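Local coordinates for hypothetical protein RBSTP0775 (Geobacillus stearothermophilus, PDB 1RZ3), which is of unknown function but probably acts as an ATP-binding kinase, belonging to the phosphoribulokinase/uridine kinase family of P-loop proteins, at residues D8-T13 against N40-T45; L23-D28 against S125-I130; F144-Y149 against A193-D198. All blocks are in the same frame, centred on the assembly; numbering follows the deposited sequence.

In the fold
Contact 2 pairs two strands at the middle of the parallel sheet, and contact 3 carries the sheet on to its end strand 195-197; their centres are about 11 Å apart. The two are joined through neighbouring strands 23-29 and 146-150, where G26 N probably bonds to F146 O at 2.8 Å. Contact 1 lies over one sheet face, its centre about 12 Å from contact 2's and 13 Å from contact 3's. L42 CD2 rests 3.5 Å from M129 CE, and L10 CD1 3.8 Å from V148 CG2. Strand 23-29 (contact 2) runs into the probable Walker A loop and helix 35-48 (contact 1) leaves it; the D126 side chain lies about 8 Å from a bound calcium ion.

Contact 1: D8-T13 against N40-T45; sequences DFLCKT and NQLSQT
C11 and L42 face each other where helices 3-15 and 35-48 come together, their CA atoms 6.7 Å apart. The two short helical segments cross at -58°, with axes 10.0 Å apart at closest approach. Both helices lie on the same face of the parallel sheet of a P-loop NTPase fold, probably that of a kinase, and 35-48 is the helix that follows the probable Walker A loop. No hydrogen bond joins the segments; the interface is an apolar one of about 213 Å². L42 spreads its two methyl groups over two neighbours. CD2 meets CD2 of L10 at 3.9 Å, the two side chains crossing at about a right angle, while CD1 reaches the CB of C11 at 4.0 Å and sits equally near that residue's backbone N and CA. With CG anti to the backbone N (chi1 -173°), the fork of L42 projects across to helix 3-15. I14, a turn beyond L10 and C11 on helix 3-15, also touches L42. One turn further along, T45 presents a methyl rather than its hydroxyl: CG2 lies 3.9 Å from SG of C11, and OD1 of D8 approaches the same methyl more distantly. L10, C11 and L42 are buried, whereas D8 is exposed at the margin, where its carboxylate brushes T45. The rotation of T45 is held from within its own helix: OG1 donates to the carbonyl O of Q41 at 2.9 Å, arriving from the face opposite to that used by the T45 backbone N.

Contact 2: L23-D28 against S125-I130; sequences LVLGID and SDMIMI
L23 and M127 begin a parallel pairing in which V24, L25 and G26 then lie beside I128, M129 and I130. Five backbone hydrogen bonds zip the strands together, alternating in donor: from L23 N to D126 O, I128 N to L23 O, L25 N to I128 O, I130 N to L25 O and I27 N to I130 O. The L25 N to I128 O bond is the straightest, at 2.8 Å and 174°. The tightly packed face carries L23, L25 and the two selenomethionines M127 and M129. Here CD1 of L25 wedges between them, 3.8 Å from SE of M127 and 3.8 Å from CE of M129. M127 is extended beyond CG and runs alongside L23, pointing the same way; M129 instead bends at its last torsion (chi3 -73°), which swings CE toward CD1 of L25. SE of M129 also meets CD1 of I27, at 3.7 Å. A39, L42 and L46 of helix 35-48 cover M129. The V24, I128 and I130 face is looser between these strands: CG1 of V24 comes only within 4.4 Å of CD1 of I130, and G26 adds no side chain. Side-chain packing is looser still at the loop end, although D126 O keeps its bond from L23 N; S125 and D126 are partly exposed there, and D126 turns its carboxylate to the backbone N of S52. This buried pairing, with strand 23-29 leading straight into the probable Walker A loop and I27 touching it, belongs to the core of the 2-3-1-4-5 parallel sheet of P-loop nucleoside and nucleotide kinases.

Contact 3: F144-Y149 against A193-D198; sequences FDFVVY and ADVVFD
F146 and D194 meet where the end strand joins the sheet, the planes of the phenyl ring and the carboxylate nearly parallel, 12° apart. F146 lays its ring along segment 193-198 because chi1, at 177°, swings CG to the far side from the backbone N: CD1 is 3.7 Å from CB of D194, and CZ is 3.7 Å from CG2 of V195, both approaching the ring obliquely. D194 places CG beside its own backbone N (chi1 -64°), which turns OD2 back to accept from V147 N at 2.7 Å through its anti lone pair. The carbonyl O of V147 in turn receives two donors, D194 N at 2.9 Å and the longer V195 N at 3.3 Å. D194 therefore grips V147 through both side chain and backbone. Replacing the phenyl of F146 by an alanine here takes away the ring on which CG2 of V195 and CB of D194 rest, and is likely to open a gap beside the end strand. Further on, bonds from Y149 N to V195 O and from F197 N to Y149 O continue the parallel ladder. V148 CG1 lies beside CB of F197 at 3.8 Å, the side chains pointing the same way, while Y149 CB presses on A193 CB at 3.5 Å. On one face helix 3-15 covers the strands, I14 touching F146, L10 touching V148 and L3 touching F197; on the other, I190 of helix 189-192 packs on Y149 and V196.

Contact 1: D8-T13 against N40-T45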
ATOM      1  N   ASP A   8      14.574   1.041  12.738  1.00 32.22           N
ATOM      2  CA  ASP A   8      14.317   1.318  14.144  1.00 32.26           C
ATOM      3  C   ASP A   8      13.939   2.782  14.316  1.00 30.36           C
ATOM      4  O   ASP A   8      13.080   3.116  15.127  1.00 28.27           O
ATOM      5  CB  ASP A   8      15.545   0.994  14.999  1.00 37.75           C
ATOM      6  CG  ASP A   8      15.751  -0.499  15.178  1.00 41.70           C
ATOM      7  OD1 ASP A   8      14.794  -1.182  15.599  1.00 44.73           O
ATOM      8  OD2 ASP A   8      16.866  -0.989  14.902  1.00 46.56           O
ATOM      9  N   PHE A   9      14.582   3.658  13.551  1.00 29.10           N
ATOM     10  CA  PHE A   9      14.280   5.079  13.642  1.00 28.68           C
ATOM     11  C   PHE A   9      12.851   5.329  13.156  1.00 26.14           C
ATOM     12  O   PHE A   9      12.131   6.154  13.715  1.00 24.53           O
ATOM     13  CB  PHE A   9      15.256   5.902  12.799  1.00 32.26           C
ATOM     14  CG  PHE A   9      15.069   7.384  12.943  1.00 36.37           C
ATOM     15  CD1 PHE A   9      15.402   8.028  14.132  1.00 38.93           C
ATOM     16  CD2 PHE A   9      14.520   8.133  11.906  1.00 37.03           C
ATOM     17  CE1 PHE A   9      15.186   9.398  14.287  1.00 40.31           C
ATOM     18  CE2 PHE A   9      14.301   9.501  12.052  1.00 39.02           C
ATOM     19  CZ  PHE A   9      14.633  10.134  13.246  1.00 39.24           C
ATOM     20  N   LEU A  10      12.448   4.615  12.111  1.00 23.40           N
ATOM     21  CA  LEU A  10      11.103   4.767  11.573  1.00 22.40           C
ATOM     22  C   LEU A  10      10.090   4.301  12.615  1.00 21.82           C
ATOM     23  O   LEU A  10       9.043   4.922  12.806  1.00 17.38           O
ATOM     24  CB  LEU A  10      10.955   3.958  10.282  1.00 25.02           C
ATOM     25  CG  LEU A  10       9.602   4.002   9.568  1.00 24.28           C
ATOM     26  CD1 LEU A  10       9.176   5.442   9.325  1.00 26.77           C
ATOM     27  CD2 LEU A  10       9.708   3.250   8.249  1.00 26.41           C
ATOM     28  N   CYS A  11      10.412   3.208  13.298  1.00 20.40           N
ATOM     29  CA  CYS A  11       9.530   2.684  14.333  1.00 23.39           C
ATOM     30  C   CYS A  11       9.371   3.737  15.435  1.00 21.76           C
ATOM     31  O   CYS A  11       8.258   4.007  15.892  1.00 20.56           O
ATOM     32  CB  CYS A  11      10.108   1.388  14.909  1.00 26.51           C
ATOM     33  SG  CYS A  11       9.105   0.630  16.203  1.00 33.71           S
ATOM     34  N   LYS A  12      10.484   4.339  15.847  1.00 22.12           N
ATOM     35  CA  LYS A  12      10.458   5.370  16.886  1.00 22.29           C
ATOM     36  C   LYS A  12       9.585   6.538  16.431  1.00 20.02           C
ATOM     37  O   LYS A  12       8.776   7.068  17.193  1.00 18.76           O
ATOM     38  CB  LYS A  12      11.874   5.876  17.169  1.00 26.92           C
ATOM     39  CG  LYS A  12      11.955   6.858  18.324  1.00 34.40           C
ATOM     40  CD  LYS A  12      13.326   7.516  18.412  1.00 40.24           C
ATOM     41  CE  LYS A  12      13.584   8.405  17.204  1.00 45.01           C
ATOM     42  NZ  LYS A  12      12.533   9.461  17.062  1.00 48.23           N
ATOM     43  N   THR A  13       9.761   6.938  15.179  1.00 18.33           N
ATOM     44  CA  THR A  13       8.985   8.034  14.607  1.00 17.42           C
ATOM     45  C   THR A  13       7.491   7.711  14.670  1.00 18.12           C
ATOM     46  O   THR A  13       6.675   8.554  15.043  1.00 16.63           O
ATOM     47  CB  THR A  13       9.403   8.272  13.139  1.00 19.07           C
ATOM     48  OG1 THR A  13      10.768   8.712  13.111  1.00 18.18           O
ATOM     49  CG2 THR A  13       8.520   9.330  12.481  1.00 18.03           C
ATOM     50  N   ASN A  40       6.575  -5.674   6.597  1.00 23.63           N
ATOM     51  CA  ASN A  40       6.607  -6.832   7.478  1.00 23.76           C
ATOM     52  C   ASN A  40       7.580  -6.680   8.640  1.00 24.27           C
ATOM     53  O   ASN A  40       7.244  -6.998   9.781  1.00 24.34           O
ATOM     54  CB  ASN A  40       6.926  -8.099   6.683  1.00 25.83           C
ATOM     55  CG  ASN A  40       5.861  -8.417   5.645  1.00 27.92           C
ATOM     56  OD1 ASN A  40       4.678  -8.136   5.846  1.00 27.40           O
ATOM     57  ND2 ASN A  40       6.275  -9.014   4.536  1.00 29.56           N
ATOM     58  N   GLN A  41       8.781  -6.192   8.360  1.00 25.65           N
ATOM     59  CA  GLN A  41       9.767  -6.014   9.418  1.00 28.95           C
ATOM     60  C   GLN A  41       9.330  -4.932  10.399  1.00 27.36           C
ATOM     61  O   GLN A  41       9.508  -5.069  11.610  1.00 25.58           O
ATOM     62  CB  GLN A  41      11.129  -5.656   8.825  1.00 32.71           C
ATOM     63  CG  GLN A  41      11.740  -6.772   7.999  1.00 40.66           C
ATOM     64  CD  GLN A  41      13.190  -6.511   7.657  1.00 44.53           C
ATOM     65  OE1 GLN A  41      13.516  -5.537   6.978  1.00 48.43           O
ATOM     66  NE2 GLN A  41      14.073  -7.382   8.130  1.00 47.43           N
ATOM     67  N   LEU A  42       8.756  -3.857   9.872  1.00 26.16           N
ATOM     68  CA  LEU A  42       8.298  -2.763  10.717  1.00 25.79           C
ATOM     69  C   LEU A  42       7.162  -3.220  11.635  1.00 23.57           C
ATOM     70  O   LEU A  42       7.176  -2.946  12.835  1.00 21.37           O
ATOM     71  CB  LEU A  42       7.831  -1.589   9.852  1.00 27.15           C
ATOM     72  CG  LEU A  42       7.488  -0.302  10.603  1.00 29.38           C
ATOM     73  CD1 LEU A  42       8.707   0.170  11.396  1.00 29.70           C
ATOM     74  CD2 LEU A  42       7.057   0.767   9.607  1.00 30.40           C
ATOM     75  N   SER A  43       6.183  -3.922  11.073  1.00 22.32           N
ATOM     76  CA  SER A  43       5.056  -4.400  11.864  1.00 23.20           C
ATOM     77  C   SER A  43       5.542  -5.349  12.957  1.00 24.02           C
ATOM     78  O   SER A  43       5.027  -5.341  14.075  1.00 20.03           O
ATOM     79  CB  SER A  43       4.031  -5.107  10.968  1.00 24.83           C
ATOM     80  OG  SER A  43       4.602  -6.237  10.333  1.00 27.64           O
ATOM     81  N   GLN A  44       6.538  -6.165  12.627  1.00 24.31           N
ATOM     82  CA  GLN A  44       7.098  -7.108  13.586  1.00 27.65           C
ATOM     83  C   GLN A  44       7.721  -6.359  14.765  1.00 23.52           C
ATOM     84  O   GLN A  44       7.472  -6.678  15.925  1.00 23.10           O
ATOM     85  CB  GLN A  44       8.157  -7.979  12.903  1.00 32.12           C
ATOM     86  CG  GLN A  44       8.698  -9.103  13.769  1.00 40.73           C
ATOM     87  CD  GLN A  44       7.599  -9.996  14.313  1.00 45.68           C
ATOM     88  OE1 GLN A  44       6.792  -9.571  15.142  1.00 49.28           O
ATOM     89  NE2 GLN A  44       7.556 -11.240  13.844  1.00 48.86           N
ATOM     90  N   THR A  45       8.539  -5.362  14.455  1.00 22.55           N
ATOM     91  CA  THR A  45       9.195  -4.561  15.483  1.00 22.83           C
ATOM     92  C   THR A  45       8.167  -3.850  16.372  1.00 22.17           C
ATOM     93  O   THR A  45       8.335  -3.764  17.594  1.00 20.79           O
ATOM     94  CB  THR A  45      10.121  -3.520  14.835  1.00 24.70           C
ATOM     95  OG1 THR A  45      11.012  -4.182  13.926  1.00 28.81           O
ATOM     96  CG2 THR A  45      10.936  -2.795  15.890  1.00 24.85           C
TER

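Contact 2: L23-D28 against S125-I130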
ATOM      1  N   LEU A  23      -4.559   3.904  14.346  1.00 17.72           N
ATOM      2  CA  LEU A  23      -3.659   4.737  13.559  1.00 16.95           C
ATOM      3  C   LEU A  23      -3.450   4.013  12.229  1.00 16.57           C
ATOM      4  O   LEU A  23      -3.011   2.864  12.206  1.00 16.84           O
ATOM      5  CB  LEU A  23      -2.324   4.909  14.284  1.00 17.36           C
ATOM      6  CG  LEU A  23      -1.304   5.857  13.642  1.00 18.26           C
ATOM      7  CD1 LEU A  23      -1.878   7.271  13.577  1.00 18.63           C
ATOM      8  CD2 LEU A  23      -0.024   5.842  14.455  1.00 17.68           C
ATOM      9  N   VAL A  24      -3.784   4.673  11.125  1.00 14.50           N
ATOM     10  CA  VAL A  24      -3.626   4.073   9.805  1.00 14.11           C
ATOM     11  C   VAL A  24      -2.336   4.558   9.141  1.00 14.93           C
ATOM     12  O   VAL A  24      -2.173   5.748   8.870  1.00 14.54           O
ATOM     13  CB  VAL A  24      -4.849   4.396   8.915  1.00 14.63           C
ATOM     14  CG1 VAL A  24      -4.694   3.756   7.549  1.00 13.91           C
ATOM     15  CG2 VAL A  24      -6.122   3.895   9.600  1.00 17.28           C
ATOM     16  N   LEU A  25      -1.431   3.619   8.887  1.00 13.71           N
ATOM     17  CA  LEU A  25      -0.131   3.917   8.294  1.00 15.44           C
ATOM     18  C   LEU A  25      -0.061   3.414   6.863  1.00 14.52           C
ATOM     19  O   LEU A  25      -0.660   2.399   6.519  1.00 14.30           O
ATOM     20  CB  LEU A  25       0.976   3.232   9.093  1.00 16.35           C
ATOM     21  CG  LEU A  25       0.872   3.274  10.616  1.00 21.19           C
ATOM     22  CD1 LEU A  25       1.850   2.267  11.224  1.00 22.41           C
ATOM     23  CD2 LEU A  25       1.159   4.684  11.107  1.00 22.25           C
ATOM     24  N   GLY A  26       0.682   4.126   6.033  1.00 14.23           N
ATOM     25  CA  GLY A  26       0.820   3.703   4.658  1.00 14.40           C
ATOM     26  C   GLY A  26       2.283   3.663   4.268  1.00 15.65           C
ATOM     27  O   GLY A  26       3.065   4.528   4.667  1.00 16.15           O
ATOM     28  N   ILE A  27       2.660   2.633   3.522  1.00 15.45           N
ATOM     29  CA  ILE A  27       4.021   2.503   3.032  1.00 17.36           C
ATOM     30  C   ILE A  27       3.868   2.537   1.515  1.00 16.17           C
ATOM     31  O   ILE A  27       3.492   1.551   0.888  1.00 14.71           O
ATOM     32  CB  ILE A  27       4.677   1.182   3.476  1.00 21.78           C
ATOM     33  CG1 ILE A  27       4.777   1.143   5.007  1.00 25.54           C
ATOM     34  CG2 ILE A  27       6.068   1.066   2.867  1.00 23.73           C
ATOM     35  CD1 ILE A  27       5.501  -0.080   5.548  1.00 30.62           C
ATOM     36  N   ASP A  28       4.135   3.709   0.949  1.00 15.80           N
ATOM     37  CA  ASP A  28       4.010   3.950  -0.481  1.00 17.37           C
ATOM     38  C   ASP A  28       5.374   3.824  -1.153  1.00 18.58           C
ATOM     39  O   ASP A  28       6.385   4.277  -0.631  1.00 18.00           O
ATOM     40  CB  ASP A  28       3.420   5.351  -0.676  1.00 16.38           C
ATOM     41  CG  ASP A  28       3.027   5.649  -2.112  1.00 17.17           C
ATOM     42  OD1 ASP A  28       2.683   4.718  -2.870  1.00 18.59           O
ATOM     43  OD2 ASP A  28       3.037   6.845  -2.470  1.00 17.75           O
ATOM     44  N   SER A 125      -7.086  -3.629  16.925  1.00 14.09           N
ATOM     45  CA  SER A 125      -5.764  -3.257  16.414  1.00 15.09           C
ATOM     46  C   SER A 125      -5.433  -1.839  16.878  1.00 14.69           C
ATOM     47  O   SER A 125      -6.314  -0.982  16.950  1.00 15.92           O
ATOM     48  CB  SER A 125      -5.744  -3.266  14.879  1.00 15.40           C
ATOM     49  OG  SER A 125      -6.036  -4.542  14.344  1.00 18.89           O
ATOM     50  N   ASP A 126      -4.166  -1.590  17.196  1.00 14.55           N
ATOM     51  CA  ASP A 126      -3.743  -0.250  17.591  1.00 14.50           C
ATOM     52  C   ASP A 126      -3.404   0.515  16.313  1.00 14.75           C
ATOM     53  O   ASP A 126      -3.628   1.729  16.212  1.00 15.01           O
ATOM     54  CB  ASP A 126      -2.501  -0.307  18.476  1.00 16.47           C
ATOM     55  CG  ASP A 126      -2.760  -1.002  19.793  1.00 19.76           C
ATOM     56  OD1 ASP A 126      -3.675  -0.568  20.524  1.00 19.58           O
ATOM     57  OD2 ASP A 126      -2.045  -1.980  20.094  1.00 19.41           O
HETATM   58  N   MSE A 127      -2.865  -0.211  15.338  1.00 12.27           N
HETATM   59  CA  MSE A 127      -2.479   0.387  14.067  1.00 13.56           C
HETATM   60  C   MSE A 127      -2.798  -0.536  12.905  1.00 13.15           C
HETATM   61  O   MSE A 127      -2.764  -1.758  13.039  1.00 12.83           O
HETATM   62  CB  MSE A 127      -0.972   0.672  14.039  1.00 13.68           C
HETATM   63  CG  MSE A 127      -0.432   1.430  15.237  1.00 16.72           C
HETATM   64 SE   MSE A 127       1.436   1.959  14.985  1.00 22.36          SE
HETATM   65  CE  MSE A 127       1.642   3.047  16.576  1.00 18.56           C
ATOM     66  N   ILE A 128      -3.102   0.066  11.759  1.00 12.96           N
ATOM     67  CA  ILE A 128      -3.389  -0.676  10.544  1.00 14.67           C
ATOM     68  C   ILE A 128      -2.306  -0.230   9.577  1.00 16.28           C
ATOM     69  O   ILE A 128      -2.126   0.970   9.355  1.00 17.02           O
ATOM     70  CB  ILE A 128      -4.764  -0.297   9.940  1.00 17.62           C
ATOM     71  CG1 ILE A 128      -5.877  -0.518  10.971  1.00 20.85           C
ATOM     72  CG2 ILE A 128      -5.009  -1.114   8.663  1.00 15.01           C
ATOM     73  CD1 ILE A 128      -5.928  -1.915  11.528  1.00 23.77           C
HETATM   74  N   MSE A 129      -1.575  -1.179   9.010  1.00 14.82           N
HETATM   75  CA  MSE A 129      -0.517  -0.828   8.075  1.00 17.80           C
HETATM   76  C   MSE A 129      -0.832  -1.333   6.677  1.00 16.86           C
HETATM   77  O   MSE A 129      -1.129  -2.510   6.481  1.00 16.66           O
HETATM   78  CB  MSE A 129       0.819  -1.398   8.538  1.00 20.88           C
HETATM   79  CG  MSE A 129       1.984  -0.902   7.711  1.00 27.72           C
HETATM   80 SE   MSE A 129       3.623  -1.666   8.320  1.00 40.50          SE
HETATM   81  CE  MSE A 129       3.838  -0.659   9.955  1.00 30.88           C
ATOM     82  N   ILE A 130      -0.765  -0.426   5.711  1.00 17.08           N
ATOM     83  CA  ILE A 130      -1.052  -0.745   4.320  1.00 16.88           C
ATOM     84  C   ILE A 130       0.158  -0.405   3.455  1.00 16.12           C
ATOM     85  O   ILE A 130       0.673   0.712   3.516  1.00 17.06           O
ATOM     86  CB  ILE A 130      -2.274   0.067   3.827  1.00 17.70           C
ATOM     87  CG1 ILE A 130      -3.473  -0.217   4.740  1.00 20.11           C
ATOM     88  CG2 ILE A 130      -2.592  -0.278   2.377  1.00 17.70           C
ATOM     89  CD1 ILE A 130      -4.692   0.622   4.445  1.00 24.00           C
TER

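Contact 3: F144-Y149 against A193-D198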
ATOM      1  N   PHE A 144      -5.391   7.879   5.465  1.00 15.64           N
ATOM      2  CA  PHE A 144      -4.084   7.572   6.053  1.00 16.14           C
ATOM      3  C   PHE A 144      -3.713   8.655   7.060  1.00 17.07           C
ATOM      4  O   PHE A 144      -3.861   9.845   6.777  1.00 16.46           O
ATOM      5  CB  PHE A 144      -2.988   7.536   4.978  1.00 17.59           C
ATOM      6  CG  PHE A 144      -3.038   6.329   4.092  1.00 16.78           C
ATOM      7  CD1 PHE A 144      -2.564   5.102   4.543  1.00 18.59           C
ATOM      8  CD2 PHE A 144      -3.553   6.418   2.804  1.00 19.49           C
ATOM      9  CE1 PHE A 144      -2.603   3.975   3.717  1.00 18.51           C
ATOM     10  CE2 PHE A 144      -3.596   5.298   1.972  1.00 22.86           C
ATOM     11  CZ  PHE A 144      -3.120   4.074   2.433  1.00 19.91           C
ATOM     12  N   ASP A 145      -3.230   8.247   8.229  1.00 16.56           N
ATOM     13  CA  ASP A 145      -2.807   9.203   9.248  1.00 17.34           C
ATOM     14  C   ASP A 145      -1.335   9.515   9.060  1.00 17.71           C
ATOM     15  O   ASP A 145      -0.859  10.581   9.437  1.00 16.77           O
ATOM     16  CB  ASP A 145      -2.992   8.626  10.652  1.00 17.24           C
ATOM     17  CG  ASP A 145      -4.439   8.472  11.026  1.00 20.12           C
ATOM     18  OD1 ASP A 145      -5.139   9.506  11.082  1.00 21.41           O
ATOM     19  OD2 ASP A 145      -4.875   7.325  11.253  1.00 18.25           O
ATOM     20  N   PHE A 146      -0.617   8.575   8.461  1.00 15.59           N
ATOM     21  CA  PHE A 146       0.818   8.728   8.282  1.00 14.45           C
ATOM     22  C   PHE A 146       1.248   7.916   7.073  1.00 14.67           C
ATOM     23  O   PHE A 146       0.883   6.748   6.947  1.00 13.34           O
ATOM     24  CB  PHE A 146       1.512   8.204   9.539  1.00 13.85           C
ATOM     25  CG  PHE A 146       3.015   8.240   9.480  1.00 16.38           C
ATOM     26  CD1 PHE A 146       3.707   9.430   9.697  1.00 18.63           C
ATOM     27  CD2 PHE A 146       3.738   7.078   9.246  1.00 17.17           C
ATOM     28  CE1 PHE A 146       5.096   9.459   9.683  1.00 18.21           C
ATOM     29  CE2 PHE A 146       5.132   7.096   9.230  1.00 21.95           C
ATOM     30  CZ  PHE A 146       5.812   8.291   9.451  1.00 19.73           C
ATOM     31  N   VAL A 147       2.015   8.535   6.182  1.00 12.51           N
ATOM     32  CA  VAL A 147       2.485   7.835   4.995  1.00 12.78           C
ATOM     33  C   VAL A 147       3.988   7.987   4.846  1.00 14.10           C
ATOM     34  O   VAL A 147       4.527   9.095   4.951  1.00 13.87           O
ATOM     35  CB  VAL A 147       1.824   8.369   3.703  1.00 14.70           C
ATOM     36  CG1 VAL A 147       2.434   7.673   2.479  1.00 14.09           C
ATOM     37  CG2 VAL A 147       0.316   8.125   3.745  1.00 13.27           C
ATOM     38  N   VAL A 148       4.655   6.862   4.623  1.00 13.47           N
ATOM     39  CA  VAL A 148       6.096   6.844   4.402  1.00 14.48           C
ATOM     40  C   VAL A 148       6.265   6.531   2.924  1.00 15.25           C
ATOM     41  O   VAL A 148       5.652   5.592   2.423  1.00 15.11           O
ATOM     42  CB  VAL A 148       6.801   5.708   5.171  1.00 17.52           C
ATOM     43  CG1 VAL A 148       8.311   5.781   4.928  1.00 18.24           C
ATOM     44  CG2 VAL A 148       6.493   5.791   6.639  1.00 20.29           C
ATOM     45  N   TYR A 149       7.064   7.320   2.215  1.00 15.06           N
ATOM     46  CA  TYR A 149       7.295   7.024   0.808  1.00 17.10           C
ATOM     47  C   TYR A 149       8.689   6.421   0.740  1.00 17.82           C
ATOM     48  O   TYR A 149       9.654   7.024   1.207  1.00 17.83           O
ATOM     49  CB  TYR A 149       7.242   8.283  -0.062  1.00 17.95           C
ATOM     50  CG  TYR A 149       7.484   7.977  -1.529  1.00 18.33           C
ATOM     51  CD1 TYR A 149       6.439   7.587  -2.360  1.00 21.87           C
ATOM     52  CD2 TYR A 149       8.772   8.029  -2.068  1.00 20.84           C
ATOM     53  CE1 TYR A 149       6.665   7.255  -3.700  1.00 21.49           C
ATOM     54  CE2 TYR A 149       9.012   7.699  -3.405  1.00 21.02           C
ATOM     55  CZ  TYR A 149       7.955   7.314  -4.213  1.00 23.86           C
ATOM     56  OH  TYR A 149       8.179   6.997  -5.534  1.00 23.09           O
ATOM     57  N   ALA A 193       4.274  12.791   1.056  1.00 12.22           N
ATOM     58  CA  ALA A 193       4.628  11.896   2.151  1.00 14.14           C
ATOM     59  C   ALA A 193       4.974  12.594   3.463  1.00 14.64           C
ATOM     60  O   ALA A 193       5.556  13.680   3.478  1.00 15.63           O
ATOM     61  CB  ALA A 193       5.792  10.979   1.721  1.00 14.28           C
ATOM     62  N   ASP A 194       4.613  11.960   4.574  1.00 12.87           N
ATOM     63  CA  ASP A 194       4.926  12.517   5.880  1.00 13.59           C
ATOM     64  C   ASP A 194       6.412  12.310   6.151  1.00 14.17           C
ATOM     65  O   ASP A 194       7.074  13.156   6.755  1.00 16.81           O
ATOM     66  CB  ASP A 194       4.053  11.846   6.937  1.00 14.84           C
ATOM     67  CG  ASP A 194       2.587  12.143   6.719  1.00 18.45           C
ATOM     68  OD1 ASP A 194       2.221  13.335   6.811  1.00 19.03           O
ATOM     69  OD2 ASP A 194       1.810  11.209   6.424  1.00 14.37           O
ATOM     70  N   VAL A 195       6.932  11.185   5.674  1.00 13.57           N
ATOM     71  CA  VAL A 195       8.345  10.856   5.819  1.00 15.39           C
ATOM     72  C   VAL A 195       8.793  10.160   4.538  1.00 17.28           C
ATOM     73  O   VAL A 195       8.038   9.387   3.941  1.00 14.05           O
ATOM     74  CB  VAL A 195       8.606   9.899   7.013  1.00 16.89           C
ATOM     75  CG1 VAL A 195      10.033   9.340   6.939  1.00 20.23           C
ATOM     76  CG2 VAL A 195       8.422  10.645   8.331  1.00 16.51           C
ATOM     77  N   VAL A 196      10.013  10.457   4.108  1.00 17.63           N
ATOM     78  CA  VAL A 196      10.571   9.837   2.916  1.00 21.18           C
ATOM     79  C   VAL A 196      11.741   8.978   3.373  1.00 25.31           C
ATOM     80  O   VAL A 196      12.727   9.490   3.905  1.00 24.01           O
ATOM     81  CB  VAL A 196      11.079  10.881   1.904  1.00 21.25           C
ATOM     82  CG1 VAL A 196      11.770  10.174   0.730  1.00 22.35           C
ATOM     83  CG2 VAL A 196       9.916  11.722   1.404  1.00 19.29           C
ATOM     84  N   PHE A 197      11.600   7.672   3.185  1.00 27.05           N
ATOM     85  CA  PHE A 197      12.619   6.702   3.561  1.00 33.81           C
ATOM     86  C   PHE A 197      13.504   6.579   2.325  1.00 36.91           C
ATOM     87  O   PHE A 197      13.123   5.940   1.342  1.00 33.09           O
ATOM     88  CB  PHE A 197      11.953   5.356   3.874  1.00 35.17           C
ATOM     89  CG  PHE A 197      12.784   4.438   4.731  1.00 38.88           C
ATOM     90  CD1 PHE A 197      12.946   4.690   6.090  1.00 39.86           C
ATOM     91  CD2 PHE A 197      13.382   3.305   4.184  1.00 41.14           C
ATOM     92  CE1 PHE A 197      13.691   3.823   6.896  1.00 41.60           C
ATOM     93  CE2 PHE A 197      14.130   2.431   4.980  1.00 42.88           C
ATOM     94  CZ  PHE A 197      14.283   2.693   6.340  1.00 41.60           C
ATOM     95  N   ASP A 198      14.674   7.207   2.370  1.00 41.63           N
ATOM     96  CA  ASP A 198      15.591   7.183   1.236  1.00 46.61           C
ATOM     97  C   ASP A 198      16.606   6.045   1.314  1.00 48.06           C
ATOM     98  O   ASP A 198      16.577   5.177   0.414  1.00 49.80           O
ATOM     99  CB  ASP A 198      16.321   8.526   1.136  1.00 50.13           C
ATOM    100  CG  ASP A 198      17.059   8.689  -0.177  1.00 53.67           C
ATOM    101  OD1 ASP A 198      17.976   7.884  -0.448  1.00 55.97           O
ATOM    102  OD2 ASP A 198      16.716   9.618  -0.940  1.00 55.16           O
TER